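Local coordinates for protein-S-isoprenylcysteine O-methyltransferase (Tribolium castaneum, PDB 5V7P) that catalyses the S-adenosyl-L-methionine-dependent methyl esterification of isoprenylated C-terminal cysteine residues from within the endoplasmic reticulum membrane, at residues Glu251-Leu254 with Leu255-Phe258; Glu170-Arg173 with Lys174-Ile177; Asn183-His186 with Leu187-Glu191; Val213-Phe216 with Tyr217-Ile220. One frame throughout, in Å; residues are numbered along the deposited sequence.

Contact 1. Residues Glu251-Leu254 with Leu255-Phe258; sequences ESML and LSFF. With SAH (S-adenosyl-L-homocysteine), chain C.
A backbone carbonyl lies over an aromatic face here: Met253 O stands 2.9 Å above the plane of the Phe257 ring, offset toward the rim and 3.0 Å from CD1. The ring reaches that place because CG of Phe257 is turned anti to its carbonyl carbon (chi1 -67°), which folds it back along the last turns of helix 231-258. The same oxygen accepts a 2.7 Å hydrogen bond from Ser256 OG, which comes in well bent, at 118° to the C=O, and a weak one from Phe257 N. Phe257 CZ also rests against Met253 CB, while the ring's edge lies near the ribose hydroxyl O2' of S-adenosyl-L-homocysteine, close to the ring plane. An alanine at this position is likely to leave Met253 O without its aromatic cover and Met253 CB without a packing partner. One residue on, Phe258 N bonds to Leu254 O at 2.9 Å, and Leu254 CD2 meets the Phe258 ring in plane at its edge, 3.8 Å from CE2. Leu254 divides its branches: CD1 packs at 3.6 Å from C8 of the adenine, CD2 at the same distance from O2'. A turn earlier, the carboxylate of Glu251 is held by Arg208 (salt bridge) and His209 (hydrogen bond). Leu254 thus gives the ligand an apolar surface, while Glu251, in the second shell, is likely to orient His209, which itself bonds the ligand.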
# COMPACT_ATOMS: atom_id res chain seq x y z
N GLU A 251 16.45 -0.11 -3.95
CA GLU A 251 17.53 -0.33 -4.91
C GLU A 251 18.85 -0.67 -4.24
O GLU A 251 19.70 -1.31 -4.86
CB GLU A 251 17.70 0.91 -5.80
CG GLU A 251 16.54 1.13 -6.75
CD GLU A 251 16.87 2.13 -7.84
OE1 GLU A 251 17.89 2.84 -7.71
OE2 GLU A 251 16.10 2.22 -8.82
N SER A 252 19.05 -0.25 -2.98
CA SER A 252 20.24 -0.67 -2.26
C SER A 252 20.23 -2.18 -2.03
O SER A 252 21.28 -2.83 -2.06
CB SER A 252 20.35 0.07 -0.93
OG SER A 252 19.36 -0.37 -0.01
N MET A 253 19.05 -2.75 -1.79
CA MET A 253 18.94 -4.20 -1.66
C MET A 253 19.07 -4.89 -3.01
O MET A 253 19.62 -6.00 -3.09
CB MET A 253 17.61 -4.59 -1.00
CG MET A 253 17.30 -3.85 0.29
SD MET A 253 18.71 -3.71 1.41
CE MET A 253 19.12 -5.43 1.69
N LEU A 254 18.58 -4.26 -4.08
CA LEU A 254 18.70 -4.85 -5.40
C LEU A 254 20.15 -4.88 -5.87
O LEU A 254 20.54 -5.81 -6.58
CB LEU A 254 17.83 -4.07 -6.40
CG LEU A 254 16.32 -4.30 -6.27
CD1 LEU A 254 15.54 -3.20 -6.98
CD2 LEU A 254 15.93 -5.67 -6.83
N LEU A 255 20.95 -3.88 -5.48
CA LEU A 255 22.36 -3.89 -5.86
C LEU A 255 23.10 -5.03 -5.18
O LEU A 255 23.97 -5.66 -5.79
CB LEU A 255 23.00 -2.54 -5.52
CG LEU A 255 22.73 -1.41 -6.52
CD1 LEU A 255 23.16 -0.08 -5.94
CD2 LEU A 255 23.44 -1.67 -7.84
N SER A 256 22.78 -5.30 -3.91
CA SER A 256 23.38 -6.44 -3.23
C SER A 256 22.86 -7.77 -3.77
O SER A 256 23.53 -8.79 -3.63
CB SER A 256 23.11 -6.35 -1.73
OG SER A 256 21.73 -6.51 -1.45
N PHE A 257 21.68 -7.77 -4.39
CA PHE A 257 21.13 -8.98 -4.99
C PHE A 257 21.81 -9.31 -6.31
O PHE A 257 22.29 -10.43 -6.52
CB PHE A 257 19.62 -8.84 -5.20
CG PHE A 257 18.81 -8.75 -3.93
CD1 PHE A 257 19.39 -8.95 -2.69
CD2 PHE A 257 17.45 -8.48 -3.99
CE1 PHE A 257 18.63 -8.87 -1.54
CE2 PHE A 257 16.69 -8.40 -2.85
CZ PHE A 257 17.28 -8.59 -1.62
N PHE A 258 21.86 -8.34 -7.22
CA PHE A 258 22.28 -8.58 -8.59
C PHE A 258 23.53 -7.81 -8.99
O PHE A 258 23.97 -7.92 -10.14
CB PHE A 258 21.13 -8.24 -9.55
CG PHE A 258 19.83 -8.87 -9.17
CD1 PHE A 258 19.64 -10.24 -9.31
CD2 PHE A 258 18.78 -8.11 -8.68
CE1 PHE A 258 18.44 -10.83 -8.96
CE2 PHE A 258 17.58 -8.69 -8.33
CZ PHE A 258 17.41 -10.05 -8.47
N SAH C . 9.82 -1.44 -7.61
CA SAH C . 9.22 -2.36 -8.56
CB SAH C . 8.70 -3.60 -7.84
CG SAH C . 7.81 -3.31 -6.64
SD SAH C . 7.45 -4.82 -5.71
C SAH C . 8.09 -1.69 -9.34
O SAH C . 7.61 -0.62 -8.96
OXT SAH C . 7.63 -2.19 -10.36
C5' SAH C . 8.90 -4.69 -4.63
C4' SAH C . 9.86 -5.87 -4.76
O4' SAH C . 10.24 -6.05 -6.10
C3' SAH C . 11.12 -5.62 -3.95
O3' SAH C . 11.31 -6.63 -2.98
C2' SAH C . 12.26 -5.62 -4.96
O2' SAH C . 13.35 -6.37 -4.49
C1' SAH C . 11.64 -6.21 -6.22
N9 SAH C . 12.11 -5.58 -7.47
C8 SAH C . 12.19 -4.24 -7.75
N7 SAH C . 12.66 -4.08 -9.01
C5 SAH C . 12.88 -5.30 -9.54
C6 SAH C . 13.35 -5.71 -10.77
N6 SAH C . 13.69 -4.82 -11.70
N1 SAH C . 13.46 -7.06 -11.03
C2 SAH C . 13.12 -7.99 -10.07
N3 SAH C . 12.65 -7.57 -8.84
C4 SAH C . 12.53 -6.25 -8.58

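Contact 2. Residues Glu170-Arg173 with Lys174-Ile177; sequences EVLR and KTAI. With MPG ([(Z)-octadec-9-enyl] (2R)-2,3-bis(oxidanyl)propanoate), chain R.
Lys174 folds its aliphatic chain back over the preceding turn, CD lying 3.5 Å from Glu170 OE1, and ends in a salt bridge from NZ to Glu170 OE2 at 2.7 Å. The ammonium uses the syn lone pair of that oxygen, on the side of its partner OE1. A bend at chi2 (57°) in the lysine and another in the glutamate (-70°) bring the two ends together. Glu106 is a second carboxylate for NZ and also pairs with Arg173, so the two cations, 4.5 Å apart between Arg173 NH2 and Lys174 NZ, probably owe their closeness to this shared acid. On another side, Thr175 OG1 sits 2.8 Å from Val171 O and 2.6 Å from Leu172 O; its single proton could serve either carbonyl. The MPG chain runs past Val171 and Leu172, its C9 meeting Val171 CG1 at 3.4 Å and C11 meeting Leu172 CG at 3.7 Å. This is probably the cytoplasmic half of transmembrane helix 156-180: Glu170, Arg173 and Lys174 face helix 90-113, where Phe102 makes a cation-pi contact with Lys174; Leu172 and Ala176 pack on Pro210 of helix 210-225, and Val203 of helix 203-206 touches Leu172, Thr175 and Ala176.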
# COMPACT_ATOMS: atom_id res chain seq x y z
N GLU A 170 -3.43 2.34 -13.58
CA GLU A 170 -3.84 1.00 -13.17
C GLU A 170 -3.31 -0.05 -14.14
O GLU A 170 -2.81 -1.10 -13.71
CB GLU A 170 -5.36 0.92 -13.06
CG GLU A 170 -5.86 0.90 -11.63
CD GLU A 170 -5.52 -0.39 -10.91
OE1 GLU A 170 -5.95 -1.46 -11.39
OE2 GLU A 170 -4.82 -0.33 -9.88
N VAL A 171 -3.42 0.20 -15.44
CA VAL A 171 -2.91 -0.75 -16.43
C VAL A 171 -1.41 -0.91 -16.28
O VAL A 171 -0.88 -2.03 -16.24
CB VAL A 171 -3.30 -0.31 -17.85
CG1 VAL A 171 -2.69 -1.24 -18.90
CG2 VAL A 171 -4.82 -0.29 -17.99
N LEU A 172 -0.69 0.21 -16.17
CA LEU A 172 0.75 0.14 -15.96
C LEU A 172 1.08 -0.70 -14.73
O LEU A 172 1.95 -1.57 -14.77
CB LEU A 172 1.33 1.55 -15.80
CG LEU A 172 2.78 1.80 -16.21
CD1 LEU A 172 3.35 2.99 -15.45
CD2 LEU A 172 3.67 0.58 -16.04
N ARG A 173 0.37 -0.45 -13.63
CA ARG A 173 0.66 -1.12 -12.37
C ARG A 173 0.47 -2.63 -12.50
O ARG A 173 1.38 -3.41 -12.20
CB ARG A 173 -0.24 -0.55 -11.27
CG ARG A 173 -0.09 -1.23 -9.91
CD ARG A 173 0.56 -0.31 -8.91
NE ARG A 173 1.28 -1.07 -7.88
CZ ARG A 173 0.75 -1.45 -6.72
NH1 ARG A 173 1.49 -2.14 -5.86
NH2 ARG A 173 -0.50 -1.14 -6.41
N LYS A 174 -0.72 -3.05 -12.92
CA LYS A 174 -1.03 -4.48 -12.95
C LYS A 174 -0.16 -5.22 -13.96
O LYS A 174 0.24 -6.36 -13.72
CB LYS A 174 -2.51 -4.69 -13.26
CG LYS A 174 -3.38 -4.83 -12.02
CD LYS A 174 -3.25 -3.63 -11.09
CE LYS A 174 -4.06 -3.83 -9.82
NZ LYS A 174 -3.96 -2.65 -8.90
N THR A 175 0.15 -4.59 -15.10
CA THR A 175 1.07 -5.20 -16.04
C THR A 175 2.43 -5.45 -15.40
O THR A 175 3.02 -6.52 -15.58
CB THR A 175 1.23 -4.32 -17.28
OG1 THR A 175 1.61 -3.00 -16.89
CG2 THR A 175 -0.08 -4.26 -18.06
N ALA A 176 2.93 -4.48 -14.63
CA ALA A 176 4.20 -4.66 -13.94
C ALA A 176 4.15 -5.87 -13.01
O ALA A 176 5.09 -6.67 -12.97
CB ALA A 176 4.56 -3.40 -13.17
N ILE A 177 3.06 -6.01 -12.25
CA ILE A 177 2.94 -7.14 -11.32
C ILE A 177 2.96 -8.45 -12.09
O ILE A 177 3.62 -9.42 -11.68
CB ILE A 177 1.67 -7.00 -10.47
CG1 ILE A 177 1.73 -5.71 -9.64
CG2 ILE A 177 1.50 -8.21 -9.55
CD1 ILE A 177 0.45 -5.39 -8.89
C2 MPG R . 4.75 -5.33 -22.75
C3 MPG R . 3.38 -4.82 -22.34
C4 MPG R . 3.16 -3.45 -22.97
C5 MPG R . 1.77 -2.93 -22.60
C6 MPG R . 1.82 -2.23 -21.24
C7 MPG R . 0.60 -1.33 -21.08
C8 MPG R . 0.82 -0.36 -19.93
C9 MPG R . -0.17 0.80 -20.04
C10 MPG R . 0.15 2.07 -19.91
C11 MPG R . 1.56 2.60 -19.62
C12 MPG R . 1.94 3.64 -20.67
C13 MPG R . 1.11 4.90 -20.45
O1 MPG R . 5.79 -7.38 -23.34
C1 MPG R . 4.86 -6.83 -22.46
CXD MPG R . 7.06 -9.46 -24.02
O2 MPG R . 8.40 -9.04 -24.02
C21 MPG R . 6.46 -9.26 -25.40
O3 MPG R . 7.37 -9.70 -26.38
O4 MPG R . 6.06 -9.10 -21.91
CX3 MPG R . 6.27 -8.65 -22.99

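Contact 3. Residues Asn183-His186 with Leu187-Glu191; sequences NFNH and LVQCE. With SAH (S-adenosyl-L-homocysteine), chain C.
The cofactor site of the isoprenylcysteine methyltransferase is lined here by an irregular cytoplasmic loop between helices 156-180 and 203-206, and an Asx turn forms its bend: Asn185 OD1 accepts a 2.9 Å hydrogen bond from Leu187 N, nearly straight at the hydrogen (168°), although the donor stands above the carbonyl plane. Asn185 CG is anti to the backbone N (chi1 -158°), which carries the amide forward over the turn. The Asn185 amide plane lies only 10° from that of Gln189, with Asn185 ND2 and Gln189 NE2, two donors, 3.0 Å apart and not bonded to each other. Gln189, bent at chi2, instead sends NE2 back to Leu187 O at 2.7 Å; the acceptor lies in the plane of the Gln189 amide, yet the nitrogen approaches from above the carbonyl plane of Leu187. These two bonds are likely to hold the backbone that faces S-adenosyl-L-homocysteine. Gln189, a binding residue for S-adenosyl-L-methionine, donates from its N to ribose O3' at 3.0 Å. Around this, His186 NE2 bonds to Glu106, and Asn183 ties the loop to Ala180 and Val197 through its amide. Val188 N is hydrogen-bonded to an acidic side chain of another protein chain. Nearer the sulfur, Asn185 O is 3.0 Å from SD, and the Phe184 ring offers SD a face, with Phe184 CE1 3.4 Å from it.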
# COMPACT_ATOMS: atom_id res chain seq x y z
N ASN A 183 8.61 -12.38 -8.59
CA ASN A 183 9.59 -11.39 -8.16
C ASN A 183 8.94 -10.14 -7.58
O ASN A 183 9.64 -9.34 -6.94
CB ASN A 183 10.50 -10.99 -9.32
CG ASN A 183 11.12 -12.19 -10.02
OD1 ASN A 183 12.06 -12.80 -9.51
ND2 ASN A 183 10.59 -12.53 -11.19
N PHE A 184 7.65 -9.94 -7.79
CA PHE A 184 6.93 -8.84 -7.17
C PHE A 184 6.61 -9.17 -5.72
O PHE A 184 6.52 -10.34 -5.34
CB PHE A 184 5.64 -8.53 -7.94
CG PHE A 184 4.97 -7.25 -7.52
CD1 PHE A 184 5.34 -6.04 -8.09
CD2 PHE A 184 3.98 -7.24 -6.55
CE1 PHE A 184 4.74 -4.86 -7.71
CE2 PHE A 184 3.37 -6.06 -6.17
CZ PHE A 184 3.75 -4.87 -6.75
N ASN A 185 6.44 -8.13 -4.91
CA ASN A 185 6.07 -8.32 -3.52
C ASN A 185 5.58 -6.99 -2.97
O ASN A 185 6.21 -5.96 -3.18
CB ASN A 185 7.26 -8.83 -2.69
CG ASN A 185 6.83 -9.52 -1.41
OD1 ASN A 185 5.94 -9.05 -0.71
ND2 ASN A 185 7.46 -10.65 -1.12
N HIS A 186 4.43 -7.03 -2.28
CA HIS A 186 3.94 -5.82 -1.62
C HIS A 186 4.90 -5.32 -0.55
O HIS A 186 4.86 -4.14 -0.21
CB HIS A 186 2.56 -6.09 -1.00
CG HIS A 186 1.42 -5.89 -1.95
ND1 HIS A 186 0.24 -6.61 -1.86
CD2 HIS A 186 1.27 -5.05 -2.99
CE1 HIS A 186 -0.58 -6.22 -2.82
NE2 HIS A 186 0.02 -5.27 -3.52
N LEU A 187 5.75 -6.20 -0.03
CA LEU A 187 6.73 -5.84 0.99
C LEU A 187 8.12 -5.87 0.37
O LEU A 187 8.50 -6.85 -0.28
CB LEU A 187 6.66 -6.81 2.17
CG LEU A 187 5.62 -6.51 3.25
CD1 LEU A 187 4.25 -6.21 2.66
CD2 LEU A 187 5.53 -7.68 4.22
N VAL A 188 8.88 -4.78 0.57
CA VAL A 188 10.25 -4.74 0.09
C VAL A 188 11.06 -5.83 0.77
O VAL A 188 10.98 -6.03 1.99
CB VAL A 188 10.85 -3.34 0.33
CG1 VAL A 188 12.32 -3.31 -0.08
CG2 VAL A 188 10.07 -2.28 -0.42
N GLN A 189 11.86 -6.53 -0.02
CA GLN A 189 12.65 -7.66 0.46
C GLN A 189 14.08 -7.21 0.71
O GLN A 189 14.69 -6.54 -0.13
CB GLN A 189 12.63 -8.81 -0.55
CG GLN A 189 11.24 -9.31 -0.89
CD GLN A 189 10.52 -9.88 0.31
OE1 GLN A 189 10.94 -10.88 0.89
NE2 GLN A 189 9.41 -9.25 0.70
N CYS A 190 14.62 -7.58 1.87
CA CYS A 190 16.01 -7.30 2.20
C CYS A 190 16.92 -8.50 2.02
O CYS A 190 18.15 -8.35 2.06
CB CYS A 190 16.13 -6.80 3.64
SG CYS A 190 15.80 -8.06 4.88
N GLU A 191 16.36 -9.69 1.82
CA GLU A 191 17.13 -10.90 1.58
C GLU A 191 16.75 -11.48 0.22
O GLU A 191 15.59 -11.42 -0.19
CB GLU A 191 16.90 -11.94 2.68
CG GLU A 191 17.48 -11.54 4.02
CD GLU A 191 17.30 -12.60 5.08
OE1 GLU A 191 16.40 -13.45 4.94
OE2 GLU A 191 18.07 -12.59 6.07
N SAH C . 9.82 -1.44 -7.61
CA SAH C . 9.22 -2.36 -8.56
CB SAH C . 8.70 -3.60 -7.84
CG SAH C . 7.81 -3.31 -6.64
SD SAH C . 7.45 -4.82 -5.71
C SAH C . 8.09 -1.69 -9.34
O SAH C . 7.61 -0.62 -8.96
OXT SAH C . 7.63 -2.19 -10.36
C5' SAH C . 8.90 -4.69 -4.63
C4' SAH C . 9.86 -5.87 -4.76
O4' SAH C . 10.24 -6.05 -6.10
C3' SAH C . 11.12 -5.62 -3.95
O3' SAH C . 11.31 -6.63 -2.98
C2' SAH C . 12.26 -5.62 -4.96
O2' SAH C . 13.35 -6.37 -4.49
C1' SAH C . 11.64 -6.21 -6.22
N9 SAH C . 12.11 -5.58 -7.47
C8 SAH C . 12.19 -4.24 -7.75
N7 SAH C . 12.66 -4.08 -9.01
C5 SAH C . 12.88 -5.30 -9.54
C6 SAH C . 13.35 -5.71 -10.77
N6 SAH C . 13.69 -4.82 -11.70
N1 SAH C . 13.46 -7.06 -11.03
C2 SAH C . 13.12 -7.99 -10.07
N3 SAH C . 12.65 -7.57 -8.84
C4 SAH C . 12.53 -6.25 -8.58

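Contact 4. Residues Val213-Phe216 with Tyr217-Ile220; sequences VGWF and YWSI. With MPG ([(Z)-octadec-9-enyl] (2R)-2,3-bis(oxidanyl)propanoate), chain B; MPG ([(Z)-octadec-9-enyl] (2R)-2,3-bis(oxidanyl)propanoate), chain V; D10 (decane), chain G.
Tyr217 starts with CB 3.8 Å from Val213 O, on the side of helix 210-225 where the two residues point the same way. With CG anti to its carbonyl carbon (chi1 -75°), the ring lies back beside Val213: CD2 comes 3.4 Å from Val213 O, and Val213 CG1 meets the ring in plane at its edge. CE1 approaches an MPG tail at C11, CE2 approaches the end of a decane, and at the tip OH is 3.2 Å from decane C10. Over the centre of one ring face stands Phe216 CD2, 3.8 Å above the plane, in a T-shaped pair that presents the edge of Phe216 to the face of Tyr217 with the planes at 71°. An alanine in place of Tyr217 would probably leave the Phe216 edge without the face it meets and open a gap between Val213 CG1 and the end of the decane. These rings belong to transmembrane helix 210-225, packed between helices 156-180 and 231-258, with loop residues Ile273 and Pro274 beside Phe216 and Tyr217. Phe216 in turn offers a face to Ile220 CD1 in a CH-pi contact, 4.0 Å from the ring centroid, while its edge meets C8 of the same MPG that approaches Tyr217. Ser219 OG bonds to Phe216 O at 2.7 Å, with a weak second bond to Ser239 of helix 231-258. Trp215 CD1 touches Trp218 CE3, their planes oblique at 75°; Phe102 of helix 90-113 stacks on Trp218. A second MPG tail passes over a face of Trp215, its C10 coming 3.3 Å from CZ2.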
# COMPACT_ATOMS: atom_id res chain seq x y z
N VAL A 213 5.35 3.83 -10.57
CA VAL A 213 4.94 4.87 -11.51
C VAL A 213 3.43 4.86 -11.67
O VAL A 213 2.77 5.90 -11.60
CB VAL A 213 5.65 4.67 -12.87
CG1 VAL A 213 5.13 5.65 -13.91
CG2 VAL A 213 7.15 4.83 -12.72
N GLY A 214 2.85 3.67 -11.90
CA GLY A 214 1.41 3.58 -12.01
C GLY A 214 0.71 4.01 -10.74
O GLY A 214 -0.27 4.76 -10.78
N TRP A 215 1.21 3.56 -9.59
CA TRP A 215 0.63 3.97 -8.31
C TRP A 215 0.74 5.47 -8.11
O TRP A 215 -0.21 6.12 -7.66
CB TRP A 215 1.31 3.21 -7.17
CG TRP A 215 0.51 3.14 -5.91
CD1 TRP A 215 -0.46 4.00 -5.50
CD2 TRP A 215 0.61 2.14 -4.89
NE1 TRP A 215 -0.97 3.60 -4.29
CE2 TRP A 215 -0.32 2.46 -3.90
CE3 TRP A 215 1.41 1.00 -4.73
CZ2 TRP A 215 -0.49 1.68 -2.75
CZ3 TRP A 215 1.24 0.23 -3.59
CH2 TRP A 215 0.30 0.58 -2.62
N PHE A 216 1.90 6.04 -8.45
CA PHE A 216 2.13 7.47 -8.27
C PHE A 216 1.10 8.30 -9.02
O PHE A 216 0.43 9.16 -8.44
CB PHE A 216 3.55 7.82 -8.72
CG PHE A 216 3.88 9.29 -8.65
CD1 PHE A 216 3.99 9.93 -7.43
CD2 PHE A 216 4.09 10.02 -9.81
CE1 PHE A 216 4.30 11.28 -7.36
CE2 PHE A 216 4.39 11.37 -9.74
CZ PHE A 216 4.50 12.00 -8.52
N TYR A 217 0.95 8.05 -10.32
CA TYR A 217 0.02 8.85 -11.12
C TYR A 217 -1.42 8.49 -10.82
O TYR A 217 -2.29 9.37 -10.83
CB TYR A 217 0.33 8.67 -12.60
CG TYR A 217 1.56 9.43 -13.03
CD1 TYR A 217 1.57 10.82 -13.04
CD2 TYR A 217 2.72 8.76 -13.39
CE1 TYR A 217 2.70 11.52 -13.42
CE2 TYR A 217 3.85 9.45 -13.77
CZ TYR A 217 3.83 10.83 -13.78
OH TYR A 217 4.95 11.53 -14.15
N TRP A 218 -1.71 7.22 -10.54
CA TRP A 218 -3.06 6.84 -10.14
C TRP A 218 -3.51 7.64 -8.93
O TRP A 218 -4.62 8.18 -8.91
CB TRP A 218 -3.12 5.34 -9.84
CG TRP A 218 -4.45 4.88 -9.33
CD1 TRP A 218 -5.51 4.46 -10.07
CD2 TRP A 218 -4.86 4.81 -7.96
NE1 TRP A 218 -6.56 4.12 -9.25
CE2 TRP A 218 -6.18 4.32 -7.95
CE3 TRP A 218 -4.24 5.09 -6.74
CZ2 TRP A 218 -6.90 4.12 -6.77
CZ3 TRP A 218 -4.95 4.89 -5.57
CH2 TRP A 218 -6.27 4.41 -5.59
N SER A 219 -2.66 7.75 -7.91
CA SER A 219 -3.05 8.45 -6.70
C SER A 219 -3.35 9.91 -6.98
O SER A 219 -4.33 10.47 -6.46
CB SER A 219 -1.96 8.32 -5.64
OG SER A 219 -0.75 8.96 -6.05
N ILE A 220 -2.50 10.57 -7.77
CA ILE A 220 -2.80 11.93 -8.21
C ILE A 220 -4.09 11.95 -9.01
O ILE A 220 -4.91 12.87 -8.87
CB ILE A 220 -1.62 12.50 -9.02
CG1 ILE A 220 -0.35 12.53 -8.18
CG2 ILE A 220 -1.95 13.90 -9.53
CD1 ILE A 220 0.91 12.82 -8.97
C2 MPG B . -3.25 9.70 0.22
C3 MPG B . -2.40 9.92 -1.03
C4 MPG B . -1.25 8.92 -1.10
C5 MPG B . -0.62 9.00 -2.47
C6 MPG B . 0.62 8.11 -2.50
C7 MPG B . 0.29 6.63 -2.33
C8 MPG B . 1.40 6.02 -1.50
C9 MPG B . 1.35 4.50 -1.64
C10 MPG B . 1.04 3.69 -0.65
C11 MPG B . 0.69 4.17 0.76
C12 MPG B . -0.28 3.19 1.39
C13 MPG B . 0.42 1.87 1.69
C14 MPG B . -0.64 0.79 1.82
C15 MPG B . -0.02 -0.50 2.36
C16 MPG B . -0.82 -1.01 3.56
O1 MPG B . -5.15 8.48 -0.48
C1 MPG B . -3.95 8.35 0.20
CXD MPG B . -6.61 7.56 -2.31
O2 MPG B . -6.67 7.94 -3.65
C21 MPG B . -7.70 8.31 -1.53
O3 MPG B . -8.25 9.32 -2.33
O4 MPG B . -4.26 7.62 -2.37
CX3 MPG B . -5.23 7.88 -1.74
C2 MPG V . 10.16 17.40 -5.01
C3 MPG V . 9.32 17.75 -6.24
C4 MPG V . 8.48 16.55 -6.65
C5 MPG V . 7.50 16.99 -7.74
C6 MPG V . 6.90 15.77 -8.42
C7 MPG V . 6.08 16.21 -9.63
C8 MPG V . 5.52 14.99 -10.35
C9 MPG V . 5.06 15.41 -11.75
C10 MPG V . 3.81 15.39 -12.16
C11 MPG V . 2.63 14.95 -11.28
C12 MPG V . 1.38 15.71 -11.70
O1 MPG V . 12.41 17.69 -4.29
C1 MPG V . 11.32 18.38 -4.85
CXD MPG V . 14.89 17.85 -3.78
O2 MPG V . 15.56 18.50 -2.74
C21 MPG V . 15.69 17.99 -5.07
O3 MPG V . 14.85 17.75 -6.17
O4 MPG V . 13.39 19.67 -3.88
CX3 MPG V . 13.51 18.49 -3.98
C1 D10 G . 16.00 8.27 -12.80
C2 D10 G . 15.14 9.39 -13.38
C3 D10 G . 13.85 8.79 -13.93
C4 D10 G . 12.82 9.89 -14.16
C5 D10 G . 11.89 9.47 -15.29
C6 D10 G . 10.69 10.42 -15.35
C7 D10 G . 10.14 10.44 -16.78
C8 D10 G . 8.63 10.67 -16.74
C9 D10 G . 7.92 9.32 -16.73
C10 D10 G . 6.60 9.45 -15.96

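How the contacts relate
Contacts 2 and 4 are buried within the membrane part of the fold, contact 1 is partly buried and contact 3 lies at the surface. Contacts 2 and 4 lie on two transmembrane helices, 156-180 and 210-225, that pack together: Arg173 CZ rests 3.2 Å from Trp215 CE3, and Leu172 meets Val213. Their chemistry differs, the first pairing charges, the second relying on aromatic rings and lipid tails. Contacts 1 and 3 both border S-adenosyl-L-homocysteine and touch through Met253 and Phe257 against residues 189-191; contact 1 offers leucine methyls, contact 3 a backbone N-H and the face of Phe184. Phe184 bridges contact 3 to contact 2 by packing on Ile177 and Arg173.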